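Local coordinates for protein predicted component of a thermophile-specific DNA repair system, contains a RAMP domain (Methanopyrus kandleri, PDB 4N0L) that probably binds CRISPR RNA as the Csm3 subunit of a type III-A antiviral defence system, and carries a zinc ion, at residues Ile22-Glu27 with Gly32-Pro37; Pro37-Pro42 with Tyr46-Gly51. All blocks are in the same frame, centred on the assembly; numbering follows the deposited sequence.

Interaction 1 of 2, residues Ile22-Glu27 with Gly32-Pro37; sequences IGTSEE and GGLDNP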
ATOM      1  N   ILE A  22      -6.931 -20.274   7.802  1.00 32.71           N
ATOM      2  CA  ILE A  22      -5.656 -19.776   8.304  1.00 31.53           C
ATOM      3  C   ILE A  22      -4.500 -20.446   7.572  1.00 34.96           C
ATOM      4  O   ILE A  22      -4.308 -21.659   7.679  1.00 37.53           O
ATOM      5  CB  ILE A  22      -5.513 -20.006   9.818  1.00 29.60           C
ATOM      6  CG1 ILE A  22      -6.621 -19.269  10.571  1.00 28.92           C
ATOM      7  CG2 ILE A  22      -4.147 -19.536  10.299  1.00 27.85           C
ATOM      8  CD1 ILE A  22      -6.641 -19.547  12.059  1.00 28.72           C
ATOM      9  N   GLY A  23      -3.736 -19.659   6.819  1.00 34.31           N
ATOM     10  CA  GLY A  23      -2.621 -20.203   6.066  1.00 36.14           C
ATOM     11  C   GLY A  23      -3.122 -20.794   4.763  1.00 42.40           C
ATOM     12  O   GLY A  23      -4.241 -20.504   4.337  1.00 42.30           O
ATOM     13  N   THR A  24      -2.298 -21.615   4.120  1.00 45.68           N
ATOM     14  CA  THR A  24      -2.718 -22.295   2.902  1.00 51.24           C
ATOM     15  C   THR A  24      -2.332 -23.769   3.028  1.00 59.09           C
ATOM     16  O   THR A  24      -2.502 -24.367   4.089  1.00 62.82           O
ATOM     17  CB  THR A  24      -2.081 -21.663   1.644  1.00 52.38           C
ATOM     18  OG1 THR A  24      -1.995 -20.243   1.806  1.00 59.59           O
ATOM     19  CG2 THR A  24      -2.903 -21.976   0.392  1.00 46.82           C
ATOM     20  N   SER A  25      -1.818 -24.353   1.952  1.00 63.77           N
ATOM     21  CA  SER A  25      -1.427 -25.755   1.952  1.00 66.14           C
ATOM     22  C   SER A  25      -0.260 -25.953   0.997  1.00 71.15           C
ATOM     23  O   SER A  25      -0.032 -25.126   0.114  1.00 70.85           O
ATOM     24  CB  SER A  25      -2.604 -26.651   1.557  1.00 64.69           C
ATOM     25  OG  SER A  25      -2.842 -26.604   0.160  1.00 66.15           O
ATOM     26  N   GLU A  26       0.479 -27.044   1.177  1.00 74.14           N
ATOM     27  CA  GLU A  26       1.558 -27.397   0.260  1.00 72.34           C
ATOM     28  C   GLU A  26       1.002 -27.616  -1.141  1.00 70.56           C
ATOM     29  O   GLU A  26       1.622 -27.235  -2.136  1.00 68.47           O
ATOM     30  CB  GLU A  26       2.295 -28.647   0.744  1.00 72.94           C
ATOM     31  N   GLU A  27      -0.179 -28.223  -1.202  1.00 69.30           N
ATOM     32  CA  GLU A  27      -0.809 -28.590  -2.463  1.00 65.50           C
ATOM     33  C   GLU A  27      -1.226 -27.352  -3.251  1.00 60.76           C
ATOM     34  O   GLU A  27      -0.835 -27.181  -4.405  1.00 59.09           O
ATOM     35  CB  GLU A  27      -2.017 -29.491  -2.209  1.00 66.20           C
ATOM     36  CG  GLU A  27      -2.703 -29.983  -3.471  1.00 70.14           C
ATOM     37  CD  GLU A  27      -3.874 -30.897  -3.175  1.00 71.61           C
ATOM     38  OE1 GLU A  27      -4.028 -31.309  -2.006  1.00 74.69           O
ATOM     39  OE2 GLU A  27      -4.643 -31.201  -4.110  1.00 71.01           O
ATOM     40  N   GLY A  32      -0.309 -23.569  -7.629  1.00 54.24           N
ATOM     41  CA  GLY A  32      -0.462 -22.149  -7.899  1.00 54.40           C
ATOM     42  C   GLY A  32      -1.871 -21.626  -7.688  1.00 55.89           C
ATOM     43  O   GLY A  32      -2.335 -20.763  -8.431  1.00 56.05           O
ATOM     44  N   GLY A  33      -2.551 -22.151  -6.672  1.00 56.06           N
ATOM     45  CA  GLY A  33      -3.940 -21.806  -6.422  1.00 51.52           C
ATOM     46  C   GLY A  33      -4.139 -20.697  -5.401  1.00 48.35           C
ATOM     47  O   GLY A  33      -3.889 -19.529  -5.692  1.00 51.62           O
ATOM     48  N   LEU A  34      -4.570 -21.069  -4.199  1.00 43.19           N
ATOM     49  CA  LEU A  34      -4.954 -20.107  -3.165  1.00 44.64           C
ATOM     50  C   LEU A  34      -3.776 -19.325  -2.593  1.00 46.54           C
ATOM     51  O   LEU A  34      -2.874 -19.899  -1.987  1.00 49.15           O
ATOM     52  CB  LEU A  34      -5.672 -20.817  -2.012  1.00 43.29           C
ATOM     53  CG  LEU A  34      -6.194 -19.959  -0.852  1.00 40.79           C
ATOM     54  CD1 LEU A  34      -6.910 -18.720  -1.372  1.00 43.15           C
ATOM     55  CD2 LEU A  34      -7.131 -20.770   0.023  1.00 36.14           C
ATOM     56  N   ASP A  35      -3.783 -18.013  -2.810  1.00 42.62           N
ATOM     57  CA  ASP A  35      -2.894 -17.105  -2.093  1.00 36.88           C
ATOM     58  C   ASP A  35      -3.633 -16.496  -0.899  1.00 31.60           C
ATOM     59  O   ASP A  35      -4.518 -15.659  -1.077  1.00 31.18           O
ATOM     60  CB  ASP A  35      -2.376 -16.004  -3.022  1.00 45.54           C
ATOM     61  CG  ASP A  35      -1.677 -14.881  -2.271  1.00 54.38           C
ATOM     62  OD1 ASP A  35      -0.977 -15.166  -1.275  1.00 54.96           O
ATOM     63  OD2 ASP A  35      -1.833 -13.708  -2.675  1.00 58.45           O
ATOM     64  N   ASN A  36      -3.289 -16.928   0.311  1.00 26.85           N
ATOM     65  CA  ASN A  36      -3.950 -16.424   1.516  1.00 30.19           C
ATOM     66  C   ASN A  36      -2.958 -15.813   2.502  1.00 29.96           C
ATOM     67  O   ASN A  36      -2.160 -16.527   3.107  1.00 29.88           O
ATOM     68  CB  ASN A  36      -4.748 -17.539   2.200  1.00 27.07           C
ATOM     69  CG  ASN A  36      -5.435 -17.071   3.475  1.00 26.99           C
ATOM     70  OD1 ASN A  36      -5.731 -15.886   3.639  1.00 24.33           O
ATOM     71  ND2 ASN A  36      -5.700 -18.007   4.384  1.00 22.96           N
ATOM     72  N   PRO A  37      -3.017 -14.482   2.672  1.00 26.82           N
ATOM     73  CA  PRO A  37      -2.080 -13.737   3.521  1.00 27.91           C
ATOM     74  C   PRO A  37      -2.338 -13.926   5.013  1.00 30.94           C
ATOM     75  O   PRO A  37      -1.447 -13.662   5.825  1.00 29.03           O
ATOM     76  CB  PRO A  37      -2.331 -12.284   3.115  1.00 26.13           C
ATOM     77  CG  PRO A  37      -3.764 -12.267   2.707  1.00 23.05           C
ATOM     78  CD  PRO A  37      -4.015 -13.596   2.044  1.00 22.04           C
TER
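The side-chain amide nitrogen of Asn36 reaches across to the backbone of Gly23 and is held by two carbonyls. ND2 donates to Gly23 O at 2.9 Å with an N-H...O angle of 153°, approaching 27° away from the carbonyl plane, and a second bond runs to the carbonyl of Arg21. On the other branch, OD1 accepts the backbone N-H of Val38, so both ends of this buried amide are engaged and its rotation is fixed. With CG anti to the backbone N (chi1 179°), the amide is carried over to the 22-27 side. Thr24 supplies the remaining packing. Its methyl CG2 lies 3.2 Å from Leu34 O and 3.8 Å from Leu34 CB, while the side chains of Thr24 and Asn36 run past each other in opposite directions, and Thr24 OG1 stays 3.9 Å from Asn36 N, too far for a hydrogen bond. Next in the chain, Ser25 OG caps the helix 26-31 by accepting from the backbone N of Glu28, whose carboxylate in turn takes the N-H of Leu34. The contact thus pinches together the two ends of a surface excursion built on helix 26-31, with Leu34 and Asn36 resting on Tyr265 of strand 264-265.

Interaction 2 of 2, residues Pro37-Pro42 with Tyr46-Gly51; sequences PVIRDP and YPYVPG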
ATOM      1  N   PRO A  37      -3.017 -14.482   2.672  1.00 26.82           N
ATOM      2  CA  PRO A  37      -2.080 -13.737   3.521  1.00 27.91           C
ATOM      3  C   PRO A  37      -2.338 -13.926   5.013  1.00 30.94           C
ATOM      4  O   PRO A  37      -1.447 -13.662   5.825  1.00 29.03           O
ATOM      5  CB  PRO A  37      -2.331 -12.284   3.115  1.00 26.13           C
ATOM      6  CG  PRO A  37      -3.764 -12.267   2.707  1.00 23.05           C
ATOM      7  CD  PRO A  37      -4.015 -13.596   2.044  1.00 22.04           C
ATOM      8  N   VAL A  38      -3.535 -14.381   5.368  1.00 27.18           N
ATOM      9  CA  VAL A  38      -3.870 -14.620   6.766  1.00 26.89           C
ATOM     10  C   VAL A  38      -3.135 -15.856   7.263  1.00 26.00           C
ATOM     11  O   VAL A  38      -3.404 -16.972   6.820  1.00 29.86           O
ATOM     12  CB  VAL A  38      -5.385 -14.804   6.971  1.00 29.92           C
ATOM     13  CG1 VAL A  38      -5.689 -15.100   8.432  1.00 29.44           C
ATOM     14  CG2 VAL A  38      -6.134 -13.564   6.509  1.00 28.79           C
ATOM     15  N   ILE A  39      -2.194 -15.654   8.179  1.00 25.64           N
ATOM     16  CA  ILE A  39      -1.358 -16.747   8.662  1.00 27.67           C
ATOM     17  C   ILE A  39      -1.265 -16.766  10.182  1.00 32.76           C
ATOM     18  O   ILE A  39      -1.650 -15.808  10.851  1.00 30.46           O
ATOM     19  CB  ILE A  39       0.070 -16.667   8.075  1.00 25.20           C
ATOM     20  CG1 ILE A  39       0.754 -15.369   8.508  1.00 25.67           C
ATOM     21  CG2 ILE A  39       0.038 -16.762   6.557  1.00 19.58           C
ATOM     22  CD1 ILE A  39       2.232 -15.319   8.170  1.00 25.55           C
ATOM     23  N   ARG A  40      -0.758 -17.871  10.718  1.00 40.38           N
ATOM     24  CA  ARG A  40      -0.597 -18.031  12.158  1.00 44.57           C
ATOM     25  C   ARG A  40       0.658 -17.326  12.657  1.00 44.67           C
ATOM     26  O   ARG A  40       1.730 -17.448  12.062  1.00 45.79           O
ATOM     27  CB  ARG A  40      -0.537 -19.516  12.526  1.00 50.50           C
ATOM     28  CG  ARG A  40      -0.635 -19.796  14.015  1.00 53.28           C
ATOM     29  CD  ARG A  40      -2.055 -19.659  14.527  1.00 58.59           C
ATOM     30  NE  ARG A  40      -2.879 -20.812  14.175  1.00 62.23           N
ATOM     31  CZ  ARG A  40      -4.033 -21.112  14.762  1.00 61.79           C
ATOM     32  NH1 ARG A  40      -4.503 -20.350  15.741  1.00 57.49           N
ATOM     33  NH2 ARG A  40      -4.716 -22.181  14.375  1.00 64.20           N
ATOM     34  N   ASP A  41       0.517 -16.584  13.749  1.00 43.86           N
ATOM     35  CA  ASP A  41       1.653 -15.923  14.377  1.00 47.24           C
ATOM     36  C   ASP A  41       2.309 -16.872  15.373  1.00 50.70           C
ATOM     37  O   ASP A  41       1.678 -17.286  16.344  1.00 45.72           O
ATOM     38  CB  ASP A  41       1.216 -14.635  15.075  1.00 48.96           C
ATOM     39  CG  ASP A  41       2.358 -13.942  15.795  1.00 54.87           C
ATOM     40  OD1 ASP A  41       2.084 -13.020  16.592  1.00 55.80           O
ATOM     41  OD2 ASP A  41       3.524 -14.329  15.578  1.00 59.02           O
ATOM     42  N   PRO A  42       3.577 -17.230  15.126  1.00 58.82           N
ATOM     43  CA  PRO A  42       4.328 -18.133  16.007  1.00 63.51           C
ATOM     44  C   PRO A  42       4.393 -17.628  17.448  1.00 66.45           C
ATOM     45  O   PRO A  42       4.338 -18.426  18.384  1.00 70.12           O
ATOM     46  CB  PRO A  42       5.722 -18.153  15.378  1.00 65.20           C
ATOM     47  CG  PRO A  42       5.488 -17.836  13.940  1.00 63.54           C
ATOM     48  CD  PRO A  42       4.351 -16.855  13.930  1.00 59.86           C
ATOM     49  N   TYR A  46      -2.032 -16.452  17.419  1.00 46.05           N
ATOM     50  CA  TYR A  46      -3.255 -16.015  16.757  1.00 45.33           C
ATOM     51  C   TYR A  46      -2.991 -15.657  15.299  1.00 43.92           C
ATOM     52  O   TYR A  46      -1.872 -15.292  14.943  1.00 44.36           O
ATOM     53  CB  TYR A  46      -3.858 -14.821  17.500  1.00 47.14           C
ATOM     54  CG  TYR A  46      -4.526 -15.194  18.802  1.00 49.04           C
ATOM     55  CD1 TYR A  46      -5.742 -15.868  18.811  1.00 49.56           C
ATOM     56  CD2 TYR A  46      -3.940 -14.882  20.021  1.00 49.18           C
ATOM     57  CE1 TYR A  46      -6.358 -16.215  19.998  1.00 50.07           C
ATOM     58  CE2 TYR A  46      -4.549 -15.226  21.214  1.00 52.28           C
ATOM     59  CZ  TYR A  46      -5.757 -15.892  21.196  1.00 51.40           C
ATOM     60  OH  TYR A  46      -6.367 -16.236  22.380  1.00 52.84           O
ATOM     61  N   PRO A  47      -4.022 -15.762  14.449  1.00 42.92           N
ATOM     62  CA  PRO A  47      -3.865 -15.366  13.049  1.00 38.11           C
ATOM     63  C   PRO A  47      -3.646 -13.867  12.916  1.00 33.80           C
ATOM     64  O   PRO A  47      -4.113 -13.100  13.757  1.00 31.10           O
ATOM     65  CB  PRO A  47      -5.192 -15.788  12.417  1.00 41.13           C
ATOM     66  CG  PRO A  47      -6.163 -15.726  13.543  1.00 44.84           C
ATOM     67  CD  PRO A  47      -5.391 -16.226  14.730  1.00 44.57           C
ATOM     68  N   TYR A  48      -2.938 -13.459  11.870  1.00 28.99           N
ATOM     69  CA  TYR A  48      -2.690 -12.045  11.638  1.00 26.21           C
ATOM     70  C   TYR A  48      -2.339 -11.819  10.178  1.00 29.50           C
ATOM     71  O   TYR A  48      -2.136 -12.771   9.427  1.00 34.73           O
ATOM     72  CB  TYR A  48      -1.570 -11.533  12.553  1.00 25.34           C
ATOM     73  CG  TYR A  48      -0.164 -11.839  12.081  1.00 26.03           C
ATOM     74  CD1 TYR A  48       0.714 -10.813  11.754  1.00 28.20           C
ATOM     75  CD2 TYR A  48       0.287 -13.149  11.961  1.00 25.63           C
ATOM     76  CE1 TYR A  48       2.000 -11.079  11.324  1.00 28.85           C
ATOM     77  CE2 TYR A  48       1.574 -13.426  11.529  1.00 24.66           C
ATOM     78  CZ  TYR A  48       2.426 -12.385  11.212  1.00 26.68           C
ATOM     79  OH  TYR A  48       3.706 -12.645  10.781  1.00 26.49           O
ATOM     80  N   VAL A  49      -2.294 -10.556   9.771  1.00 27.33           N
ATOM     81  CA  VAL A  49      -1.905 -10.219   8.410  1.00 24.08           C
ATOM     82  C   VAL A  49      -0.617  -9.406   8.427  1.00 25.32           C
ATOM     83  O   VAL A  49      -0.612  -8.260   8.881  1.00 27.06           O
ATOM     84  CB  VAL A  49      -2.998  -9.429   7.679  1.00 23.50           C
ATOM     85  CG1 VAL A  49      -2.620  -9.242   6.219  1.00 17.33           C
ATOM     86  CG2 VAL A  49      -4.337 -10.147   7.797  1.00 16.95           C
ATOM     87  N   PRO A  50       0.485 -10.006   7.951  1.00 21.88           N
ATOM     88  CA  PRO A  50       1.782  -9.324   7.879  1.00 22.56           C
ATOM     89  C   PRO A  50       1.708  -8.044   7.055  1.00 19.73           C
ATOM     90  O   PRO A  50       0.993  -7.998   6.051  1.00 19.76           O
ATOM     91  CB  PRO A  50       2.687 -10.356   7.200  1.00 25.34           C
ATOM     92  CG  PRO A  50       2.039 -11.672   7.480  1.00 22.13           C
ATOM     93  CD  PRO A  50       0.565 -11.406   7.502  1.00 18.63           C
ATOM     94  N   GLY A  51       2.430  -7.017   7.486  1.00 16.13           N
ATOM     95  CA  GLY A  51       2.454  -5.750   6.780  1.00 19.23           C
ATOM     96  C   GLY A  51       2.941  -5.891   5.352  1.00 22.96           C
ATOM     97  O   GLY A  51       2.408  -5.256   4.439  1.00 25.04           O
TER
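One face of the Tyr48 ring receives Pro50, whose CD sits 4.1 Å above the ring plane and offset toward the rim, while the carbonyl oxygen of Arg40 approaches the ring edge near its plane. Ile39 runs alongside the ring in the same direction, its CG1 3.7 Å from Tyr48 CE2, and Asp41 CB meets Tyr48 CD2 obliquely. As a hydrogen-bonded antiparallel pair, Ile39 and Tyr48 share a face of the sheet; with CG of Tyr48 (chi1 81°) and CG1 of Ile39 (chi1 62°) both between backbone N and carbonyl carbon, their ends lean together across the strands. The tip of Ile39 continues to Pro50, with CD1 3.7 Å from CG of that proline. His178 stacks on the Tyr48 ring.

Beneath these groups the backbones pair as antiparallel strands. Ile39 N donates to Tyr48 O at 3.1 Å and Tyr48 N returns a bond to Ile39 O, both nearly in line with the accepting carbonyls. A third bond, Asp41 N to Tyr46 O, is 3.0 Å long but enters 44° out of the carbonyl plane. At the non-hydrogen-bonded pair Arg40 and Pro47, the CA atoms are 4.3 Å apart, and Pro47 CA makes a CA-H...O contact with Ile39 O. The turn is secured by side chains: the Asp41 carboxylate accepts from Val43 N and bonds Ser44 OG, and Arg40 NH1 reaches Gly45 O. Val38 packs against Pro47 and Val49, beside Val218. The whole is a short two-stranded antiparallel beta hairpin, its connecting loop held by the Asp41 carboxylate, that leads through Pro50, at the N-cap position, into helix 51-69.

Followed from the N terminus, the chain closes two successive loops that neither nest nor cross. Interaction 1 comes first, closing a loop round helix 26-31, which begins inside 22-27; interaction 2 then closes the loop of the hairpin between strands 39-40 and 47-48, and Pro37 belongs to both. The junction is more than a shared residue: Gly23 N lies 2.7 Å from Val38 O, a probable hydrogen bond joining the start of the first loop to the hairpin. Ile22 also packs there, its CG2 against the backbone of Ile39 and Arg40 and its CD1 against Pro47. Together the contacts tie the segment after strand 20-21, the small helix and the hairpin into one continuous unit leading to helix 51-69.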